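Local coordinates for protein UTP--glucose-1-phosphate uridylyltransferase (Acinetobacter baumannii, PDB 6IKX) that catalyses the transfer of a uridylyl group from UTP to alpha-D-glucose 1-phosphate, releasing diphosphate and forming UDP-glucose, and may help survival in stationary phase, at residues A5-A10 with E49-V54; I158-V163 with S202-V207. The protein carries 1 engineered substitution. One frame throughout, in Å; residues are numbered along the deposited sequence.

Contact 1: residues A5-A10 with E49-V54. With SO4 (sulfate ion), chain G.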
loop_
_atom_site.group_PDB
_atom_site.type_symbol
_atom_site.label_atom_id
_atom_site.label_comp_id
_atom_site.label_asym_id
_atom_site.label_seq_id
_atom_site.Cartn_x
_atom_site.Cartn_y
_atom_site.Cartn_z
ATOM N N ALA A 5 -8.385 -6.924 23.918
ATOM C CA ALA A 5 -9.149 -7.769 22.978
ATOM C C ALA A 5 -8.271 -8.040 21.762
ATOM O O ALA A 5 -7.718 -7.088 21.220
ATOM C CB ALA A 5 -10.458 -7.121 22.594
ATOM N N VAL A 6 -8.203 -9.300 21.357
ATOM C CA VAL A 6 -7.523 -9.762 20.118
ATOM C C VAL A 6 -8.569 -9.865 19.000
ATOM O O VAL A 6 -9.576 -10.543 19.239
ATOM C CB VAL A 6 -6.808 -11.092 20.392
ATOM C CG1 VAL A 6 -6.282 -11.711 19.096
ATOM C CG2 VAL A 6 -5.697 -10.870 21.416
ATOM N N LEU A 7 -8.431 -9.080 17.922
ATOM C CA LEU A 7 -9.328 -9.205 16.735
ATOM C C LEU A 7 -8.513 -9.894 15.666
ATOM O O LEU A 7 -7.576 -9.297 15.143
ATOM C CB LEU A 7 -9.807 -7.869 16.179
ATOM C CG LEU A 7 -10.466 -6.872 17.114
ATOM C CD1 LEU A 7 -11.619 -6.162 16.417
ATOM C CD2 LEU A 7 -10.887 -7.498 18.437
ATOM N N PRO A 8 -8.735 -11.184 15.386
ATOM C CA PRO A 8 -7.891 -11.905 14.433
ATOM C C PRO A 8 -8.433 -11.577 13.039
ATOM O O PRO A 8 -9.502 -12.004 12.791
ATOM C CB PRO A 8 -8.070 -13.389 14.802
ATOM C CG PRO A 8 -8.892 -13.355 16.069
ATOM C CD PRO A 8 -9.721 -12.081 15.983
ATOM N N VAL A 9 -7.717 -10.772 12.251
ATOM C CA VAL A 9 -8.212 -10.179 10.961
ATOM C C VAL A 9 -7.199 -10.460 9.825
ATOM O O VAL A 9 -7.096 -9.643 8.913
ATOM C CB VAL A 9 -8.462 -8.661 11.140
ATOM C CG1 VAL A 9 -9.543 -8.361 12.170
ATOM C CG2 VAL A 9 -7.191 -7.929 11.507
ATOM N N ALA A 10 -6.479 -11.582 9.851
ATOM C CA ALA A 10 -5.452 -11.937 8.838
ATOM C C ALA A 10 -5.991 -12.873 7.742
ATOM O O ALA A 10 -5.193 -13.179 6.852
ATOM C CB ALA A 10 -4.226 -12.520 9.491
ATOM N N GLU A 49 -9.866 -1.296 26.004
ATOM C CA GLU A 49 -8.987 -0.111 25.872
ATOM C C GLU A 49 -7.877 -0.329 24.852
ATOM O O GLU A 49 -7.378 0.686 24.353
ATOM C CB GLU A 49 -8.367 0.197 27.238
ATOM C CG GLU A 49 -9.371 0.861 28.170
ATOM C CD GLU A 49 -8.866 1.245 29.548
ATOM O OE1 GLU A 49 -7.678 0.973 29.857
ATOM O OE2 GLU A 49 -9.680 1.790 30.310
ATOM N N GLN A 50 -7.441 -1.578 24.664
ATOM C CA GLN A 50 -6.349 -1.978 23.750
ATOM C C GLN A 50 -6.913 -2.989 22.744
ATOM O O GLN A 50 -7.242 -4.163 23.176
ATOM C CB GLN A 50 -5.171 -2.576 24.517
ATOM C CG GLN A 50 -3.876 -2.623 23.699
ATOM C CD GLN A 50 -2.756 -3.339 24.415
ATOM O OE1 GLN A 50 -2.948 -4.334 25.117
ATOM N NE2 GLN A 50 -1.554 -2.826 24.248
ATOM N N ILE A 51 -7.084 -2.525 21.488
ATOM C CA ILE A 51 -7.531 -3.330 20.315
ATOM C C ILE A 51 -6.277 -3.948 19.706
ATOM O O ILE A 51 -5.398 -3.208 19.264
ATOM C CB ILE A 51 -8.346 -2.467 19.334
ATOM C CG1 ILE A 51 -9.677 -2.036 19.962
ATOM C CG2 ILE A 51 -8.584 -3.193 18.009
ATOM C CD1 ILE A 51 -10.533 -3.198 20.423
ATOM N N ILE A 52 -6.143 -5.267 19.776
ATOM C CA ILE A 52 -4.944 -5.985 19.255
ATOM C C ILE A 52 -5.348 -6.669 17.953
ATOM O O ILE A 52 -5.964 -7.749 18.041
ATOM C CB ILE A 52 -4.399 -6.980 20.293
ATOM C CG1 ILE A 52 -4.244 -6.305 21.660
ATOM C CG2 ILE A 52 -3.088 -7.603 19.807
ATOM C CD1 ILE A 52 -3.836 -7.236 22.782
ATOM N N LEU A 53 -5.083 -6.026 16.809
ATOM C CA LEU A 53 -5.398 -6.578 15.454
ATOM C C LEU A 53 -4.313 -7.615 15.095
ATOM O O LEU A 53 -3.145 -7.217 15.025
ATOM C CB LEU A 53 -5.369 -5.441 14.415
ATOM C CG LEU A 53 -6.339 -4.288 14.612
ATOM C CD1 LEU A 53 -6.160 -3.247 13.538
ATOM C CD2 LEU A 53 -7.766 -4.755 14.622
ATOM N N VAL A 54 -4.643 -8.889 14.899
ATOM C CA VAL A 54 -3.672 -9.870 14.335
ATOM C C VAL A 54 -3.876 -9.823 12.828
ATOM O O VAL A 54 -4.969 -10.225 12.362
ATOM C CB VAL A 54 -3.862 -11.289 14.905
ATOM C CG1 VAL A 54 -2.776 -12.233 14.444
ATOM C CG2 VAL A 54 -3.869 -11.268 16.413
HETATM S S SO4 G . -7.496 -15.328 10.890
HETATM O O1 SO4 G . -8.359 -14.572 10.007
HETATM O O2 SO4 G . -6.711 -14.403 11.678
HETATM O O3 SO4 G . -6.611 -16.167 10.122
HETATM O O4 SO4 G . -8.291 -16.173 11.748
#

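Contact 2: residues I158-V163 with S202-V207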
loop_
_atom_site.group_PDB
_atom_site.type_symbol
_atom_site.label_atom_id
_atom_site.label_comp_id
_atom_site.label_asym_id
_atom_site.label_seq_id
_atom_site.Cartn_x
_atom_site.Cartn_y
_atom_site.Cartn_z
ATOM N N ILE A 158 -17.333 -18.711 26.579
ATOM C CA ILE A 158 -17.579 -18.917 25.125
ATOM C C ILE A 158 -18.997 -18.417 24.833
ATOM O O ILE A 158 -19.978 -18.973 25.371
ATOM C CB ILE A 158 -17.358 -20.383 24.723
ATOM C CG1 ILE A 158 -15.878 -20.746 24.616
ATOM C CG2 ILE A 158 -18.056 -20.696 23.424
ATOM C CD1 ILE A 158 -15.128 -20.801 25.911
ATOM N N MET A 159 -19.119 -17.352 24.049
ATOM C CA MET A 159 -20.463 -16.837 23.679
ATOM C C MET A 159 -21.115 -17.849 22.718
ATOM O O MET A 159 -20.409 -18.359 21.820
ATOM C CB MET A 159 -20.381 -15.436 23.063
ATOM C CG MET A 159 -21.759 -14.811 22.814
ATOM S SD MET A 159 -21.760 -13.114 22.207
ATOM C CE MET A 159 -20.753 -12.315 23.454
ATOM N N VAL A 160 -22.393 -18.163 22.956
ATOM C CA VAL A 160 -23.219 -19.112 22.149
ATOM C C VAL A 160 -24.599 -18.500 21.903
ATOM O O VAL A 160 -24.994 -17.567 22.627
ATOM C CB VAL A 160 -23.364 -20.490 22.822
ATOM C CG1 VAL A 160 -22.018 -21.157 23.031
ATOM C CG2 VAL A 160 -24.129 -20.437 24.140
ATOM N N GLU A 161 -25.324 -19.024 20.923
ATOM C CA GLU A 161 -26.692 -18.539 20.610
ATOM C C GLU A 161 -27.535 -19.704 20.089
ATOM O O GLU A 161 -27.030 -20.468 19.239
ATOM C CB GLU A 161 -26.568 -17.344 19.674
ATOM C CG GLU A 161 -27.154 -17.541 18.314
ATOM C CD GLU A 161 -27.013 -16.303 17.463
ATOM O OE1 GLU A 161 -27.808 -15.338 17.641
ATOM O OE2 GLU A 161 -26.076 -16.298 16.663
ATOM N N ALA A 162 -28.744 -19.860 20.632
ATOM C CA ALA A 162 -29.758 -20.844 20.180
ATOM C C ALA A 162 -29.957 -20.693 18.663
ATOM O O ALA A 162 -30.173 -19.549 18.210
ATOM C CB ALA A 162 -31.048 -20.609 20.932
ATOM N N VAL A 163 -29.845 -21.790 17.910
ATOM C CA VAL A 163 -30.164 -21.884 16.448
ATOM C C VAL A 163 -31.261 -22.936 16.268
ATOM O O VAL A 163 -31.445 -23.790 17.138
ATOM C CB VAL A 163 -28.916 -22.259 15.627
ATOM C CG1 VAL A 163 -27.828 -21.204 15.749
ATOM C CG2 VAL A 163 -28.375 -23.635 16.004
ATOM N N SER A 202 -26.490 -29.984 22.080
ATOM C CA SER A 202 -27.415 -28.863 22.388
ATOM C C SER A 202 -27.797 -28.154 21.080
ATOM O O SER A 202 -27.337 -28.595 20.007
ATOM C CB SER A 202 -26.785 -27.902 23.359
ATOM O OG SER A 202 -25.861 -27.044 22.710
ATOM N N ASN A 203 -28.569 -27.065 21.161
ATOM C CA ASN A 203 -28.841 -26.179 19.999
ATOM C C ASN A 203 -28.064 -24.858 20.154
ATOM O O ASN A 203 -28.468 -23.846 19.525
ATOM C CB ASN A 203 -30.340 -25.928 19.845
ATOM C CG ASN A 203 -30.869 -25.064 20.962
ATOM O OD1 ASN A 203 -30.236 -24.949 22.009
ATOM N ND2 ASN A 203 -32.008 -24.440 20.738
ATOM N N LEU A 204 -26.983 -24.871 20.943
ATOM C CA LEU A 204 -26.196 -23.668 21.343
ATOM C C LEU A 204 -24.918 -23.570 20.483
ATOM O O LEU A 204 -23.985 -24.402 20.684
ATOM C CB LEU A 204 -25.883 -23.724 22.852
ATOM C CG LEU A 204 -27.081 -23.617 23.818
ATOM C CD1 LEU A 204 -26.614 -23.399 25.251
ATOM C CD2 LEU A 204 -28.058 -22.505 23.442
ATOM N N SER A 205 -24.865 -22.573 19.576
ATOM C CA SER A 205 -23.783 -22.398 18.563
ATOM C C SER A 205 -22.713 -21.433 19.083
ATOM O O SER A 205 -23.081 -20.451 19.702
ATOM C CB SER A 205 -24.333 -21.937 17.242
ATOM O OG SER A 205 -24.562 -20.532 17.228
ATOM N N VAL A 206 -21.438 -21.742 18.842
ATOM C CA VAL A 206 -20.284 -20.846 19.115
ATOM C C VAL A 206 -20.362 -19.633 18.182
ATOM O O VAL A 206 -20.395 -19.824 16.957
ATOM C CB VAL A 206 -18.969 -21.599 18.901
ATOM C CG1 VAL A 206 -17.778 -20.667 19.104
ATOM C CG2 VAL A 206 -18.918 -22.832 19.785
ATOM N N VAL A 207 -20.375 -18.414 18.719
ATOM C CA VAL A 207 -20.606 -17.198 17.890
ATOM C C VAL A 207 -19.269 -16.570 17.454
ATOM O O VAL A 207 -19.254 -15.947 16.389
ATOM C CB VAL A 207 -21.504 -16.241 18.666
ATOM C CG1 VAL A 207 -21.516 -14.863 18.045
ATOM C CG2 VAL A 207 -22.908 -16.813 18.777
#

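Contact 1: residues A5-A10 with E49-V54
Val9 N, just ahead of the nucleotide-binding residues Ala10 and Gly11, donates to Val54 O of the neighbouring strand (2.8 Å) where a sulfate, probably from the crystallisation liquor, sits beside Pro8 and Ala10. The two strands are parallel neighbours in the Rossmann-like sheet of the GT-A fold. Ala5 N and Leu7 N likewise donate to Gln50 O and Ile52 O, while Ala5 O and Leu7 O receive Ile52 N and Val54 N. On one face CG1 of Val6, anti to its backbone nitrogen (chi1 171°), reaches CG2 of Val54 at 3.6 Å, the two valines crossing obliquely. On the other face the side chain of Leu7 packs with CB against CD2 of Leu53 (4.0 Å) and CG against CG2 of Ile51 (4.2 Å), under helix 35-44. Strands 125-128 and 97-102 flank the pair. Pro8 and Ala10 bind UTP in another structure of this protein; here the sulfate lies by them. Its O2 is 3.6 Å from Pro8 CB and takes a weak hydrogen bond from Ala10 N at 3.4 Å.

Contact 2: residues I158-V163 with S202-V207
An antiparallel pairing in the mixed sheet of the GT-A nucleotidyltransferase fold joins strand 156-162 to the short strand 204-207, which carries Val206, a residue that binds UDP-glucose in another structure of this protein, opposite Val160. The N-to-C directions of the two short segments make 135°, well short of exactly antiparallel. Backbone bonds link Val207 N to Met159 O (3.1 Å) and Val163 N to Asn203 O. Glu161 and Ser205 form the hydrogen-bonded pair between them. Glu161 O is gripped twice by one residue: Ser205 N comes from above the carbonyl plane at 3.0 Å, and Ser205 OG, at 3.2 Å, lies in that plane on a lone pair. The serine torsion (chi1 81°) sets OG between the backbone nitrogen and carbonyl carbon, turned back to Glu161 O and also against CG1 of Val163. CG2 of Val207 meets Glu161 CB at 3.8 Å, the two side chains crossing at about a right angle; the carboxylate itself is held by Thr255 through OE2. On the face that holds Val160 and Leu204, CG2 of Val160 packs on CB of Leu204 (3.9 Å), and Val174 of strand 172-175 touches both. Ser202 OG accepts Leu204 N in an ST turn that leads into the strand. Of the two donors from Ser205 on a single carbonyl, the amide is part of the strand pairing, whereas the hydroxyl bond restrains the rotation of the serine side chain and gives its polar end a partner.

Both contacts belong to one mixed sheet, though they share no strand and their centres lie 23 Å apart, with nearest atoms about 10 Å apart. Contact 1 is the more deeply buried, parallel and almost wholly apolar in its side chains, with strands on both flanks and a helix over one face; contact 2 is antiparallel, lies farther from the centre of the chain and is only partly buried, and serine, asparagine and glutamate take part alongside the valines. Each leads to a ligand-binding residue, contact 1 to the nucleotide loop at Pro8 and Ala10, contact 2 to Val206 of the UDP-glucose site, near Gly172.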